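Local coordinates for RimK-related lysine biosynthesis protein (Thermococcus kodakarensis, PDB 5K2M) that probably ligates an amino acid to a carboxylate substrate at the expense of ATP, using magnesium, as a LysX-type RimK-family enzyme of amino-acid biosynthesis, at residues R12-I17 against I47-S52. Numbering follows the deposited sequence.
Sequences REEMAI and IIRNVS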
loop_
_atom_site.group_PDB
_atom_site.type_symbol
_atom_site.label_atom_id
_atom_site.label_comp_id
_atom_site.label_asym_id
_atom_site.label_seq_id
_atom_site.Cartn_x
_atom_site.Cartn_y
_atom_site.Cartn_z
ATOM N N ARG A 12 -2.847 54.368 -3.808
ATOM C CA ARG A 12 -3.888 55.264 -3.344
ATOM C C ARG A 12 -5.258 54.563 -3.309
ATOM O O ARG A 12 -6.007 54.714 -2.352
ATOM C CB ARG A 12 -3.919 56.515 -4.225
ATOM C CG ARG A 12 -5.164 57.375 -4.082
ATOM C CD ARG A 12 -5.371 57.906 -2.666
ATOM N NE ARG A 12 -6.787 58.178 -2.419
ATOM C CZ ARG A 12 -7.483 59.167 -2.983
ATOM N NH1 ARG A 12 -6.906 60.016 -3.837
ATOM N NH2 ARG A 12 -8.773 59.309 -2.689
ATOM N N GLU A 13 -5.576 53.799 -4.346
ATOM C CA GLU A 13 -6.821 53.034 -4.387
ATOM C C GLU A 13 -7.022 52.164 -3.131
ATOM O O GLU A 13 -8.104 52.185 -2.528
ATOM C CB GLU A 13 -6.890 52.156 -5.642
ATOM C CG GLU A 13 -7.176 52.905 -6.942
ATOM C CD GLU A 13 -5.922 53.385 -7.674
ATOM O OE1 GLU A 13 -6.033 53.692 -8.883
ATOM O OE2 GLU A 13 -4.833 53.467 -7.056
ATOM N N GLU A 14 -5.978 51.425 -2.731
ATOM C CA GLU A 14 -6.069 50.509 -1.581
ATOM C C GLU A 14 -6.231 51.247 -0.259
ATOM O O GLU A 14 -6.966 50.798 0.627
ATOM C CB GLU A 14 -4.865 49.554 -1.513
ATOM C CG GLU A 14 -4.925 48.410 -2.513
ATOM C CD GLU A 14 -4.624 48.838 -3.947
ATOM O OE1 GLU A 14 -3.622 49.560 -4.159
ATOM O OE2 GLU A 14 -5.387 48.456 -4.868
ATOM N N MET A 15 -5.560 52.384 -0.125
ATOM C CA MET A 15 -5.712 53.205 1.079
ATOM C C MET A 15 -7.133 53.778 1.177
ATOM O O MET A 15 -7.687 53.882 2.264
ATOM C CB MET A 15 -4.670 54.336 1.114
ATOM C CG MET A 15 -3.204 53.884 1.139
ATOM S SD MET A 15 -2.746 52.725 2.459
ATOM C CE MET A 15 -3.194 53.618 3.951
ATOM N N ALA A 16 -7.723 54.148 0.044
ATOM C CA ALA A 16 -9.094 54.640 0.039
ATOM C C ALA A 16 -10.051 53.487 0.372
ATOM O O ALA A 16 -10.981 53.646 1.163
ATOM C CB ALA A 16 -9.434 55.261 -1.311
ATOM N N ILE A 17 -9.800 52.313 -0.207
ATOM C CA ILE A 17 -10.640 51.150 0.069
ATOM C C ILE A 17 -10.596 50.830 1.560
ATOM O O ILE A 17 -11.624 50.573 2.170
ATOM C CB ILE A 17 -10.238 49.939 -0.795
ATOM C CG1 ILE A 17 -10.582 50.230 -2.258
ATOM C CG2 ILE A 17 -10.991 48.682 -0.366
ATOM C CD1 ILE A 17 -9.859 49.368 -3.258
ATOM N N ILE A 47 -11.827 41.793 -0.384
ATOM C CA ILE A 47 -11.697 42.666 -1.541
ATOM C C ILE A 47 -10.331 42.395 -2.149
ATOM O O ILE A 47 -9.300 42.659 -1.535
ATOM C CB ILE A 47 -11.850 44.144 -1.138
ATOM C CG1 ILE A 47 -13.270 44.379 -0.607
ATOM C CG2 ILE A 47 -11.588 45.063 -2.320
ATOM C CD1 ILE A 47 -13.450 45.686 0.141
ATOM N N ILE A 48 -10.339 41.848 -3.354
ATOM C CA ILE A 48 -9.126 41.361 -4.012
ATOM C C ILE A 48 -8.438 42.508 -4.756
ATOM O O ILE A 48 -8.985 43.019 -5.733
ATOM C CB ILE A 48 -9.480 40.234 -4.997
ATOM C CG1 ILE A 48 -10.141 39.065 -4.259
ATOM C CG2 ILE A 48 -8.239 39.751 -5.757
ATOM C CD1 ILE A 48 -9.217 38.260 -3.366
ATOM N N ARG A 49 -7.249 42.907 -4.299
ATOM C CA ARG A 49 -6.548 44.049 -4.892
ATOM C C ARG A 49 -5.078 43.780 -5.274
ATOM O O ARG A 49 -4.321 44.733 -5.481
ATOM C CB ARG A 49 -6.631 45.259 -3.962
ATOM C CG ARG A 49 -8.050 45.725 -3.669
ATOM C CD ARG A 49 -8.746 46.267 -4.911
ATOM N NE ARG A 49 -7.999 47.377 -5.487
ATOM C CZ ARG A 49 -8.392 48.093 -6.537
ATOM N NH1 ARG A 49 -7.617 49.079 -6.975
ATOM N NH2 ARG A 49 -9.549 47.840 -7.145
ATOM N N ASN A 50 -4.696 42.508 -5.422
ATOM C CA ASN A 50 -3.316 42.154 -5.789
ATOM C C ASN A 50 -2.958 42.806 -7.147
ATOM O O ASN A 50 -3.765 42.768 -8.068
ATOM C CB ASN A 50 -3.126 40.632 -5.928
ATOM C CG ASN A 50 -3.593 39.822 -4.714
ATOM O OD1 ASN A 50 -2.809 39.074 -4.128
ATOM N ND2 ASN A 50 -4.869 39.900 -4.385
ATOM N N VAL A 51 -1.762 43.380 -7.295
ATOM C CA VAL A 51 -1.379 43.990 -8.586
ATOM C C VAL A 51 -1.236 42.946 -9.711
ATOM O O VAL A 51 -1.559 43.215 -10.869
ATOM C CB VAL A 51 -0.090 44.833 -8.467
ATOM C CG1 VAL A 51 0.309 45.411 -9.814
ATOM C CG2 VAL A 51 -0.309 45.976 -7.495
ATOM N N SER A 52 -0.758 41.755 -9.370
ATOM C CA SER A 52 -0.652 40.686 -10.340
ATOM C C SER A 52 -2.042 40.111 -10.609
ATOM O O SER A 52 -2.751 39.695 -9.680
ATOM C CB SER A 52 0.289 39.587 -9.836
ATOM O OG SER A 52 0.084 38.384 -10.537
#
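Arg49, in 47-52, reaches across to the first turns of helix 12-24 and forms a salt bridge with Glu14. Arg49 CB lies 3.5 Å from Glu14 OE2. CG is anti to the carbonyl carbon (chi1 -60°), and bends at chi2 and chi3 return the guanidinium beside the carboxylate. CG itself touches Glu14 OE2 and Ile17 CD1 loosely. CD packs on Ile17 CD1 at 3.7 Å. NE donates to Glu14 OE2 at 2.9 Å, using the anti lone pair of that oxygen. NH1 donates to the same Glu14 OE2 at 3.1 Å in a more bent bond, 141° at the hydrogen. NE and NH1 hold this one oxygen side-on, and it lies in the guanidinium plane; the carboxylate plane is turned 31° from it. Ile17 CD1 sits over one guanidinium face, 3.5 Å from Arg49 NE, with CZ at 3.8 Å and NH2 at the margin. NH1 also approaches Glu13 CB obliquely and donates to Met246 O. The Glu13 carboxylate turns to other partners: OE1 accepts from the backbone N of Phe248 and of Lys249. Further along the helix, Ile17 CG2 meets Ile47 CD1 at 3.9 Å. Helix 259-272 and strand 2-7 also pack on these two isoleucines. The contact joins helix and sheet in the N-terminal alpha/beta domain of this ATP-grasp protein, where helix 12-24 follows strand 2-7. Glu14 OE2 has a further salt bridge to Arg11. Two arginines sharing one buried carboxylate oxygen would be expected to favour its ionised form, while the paired NE and NH1 bonds restrict rotation of the Arg49 guanidinium.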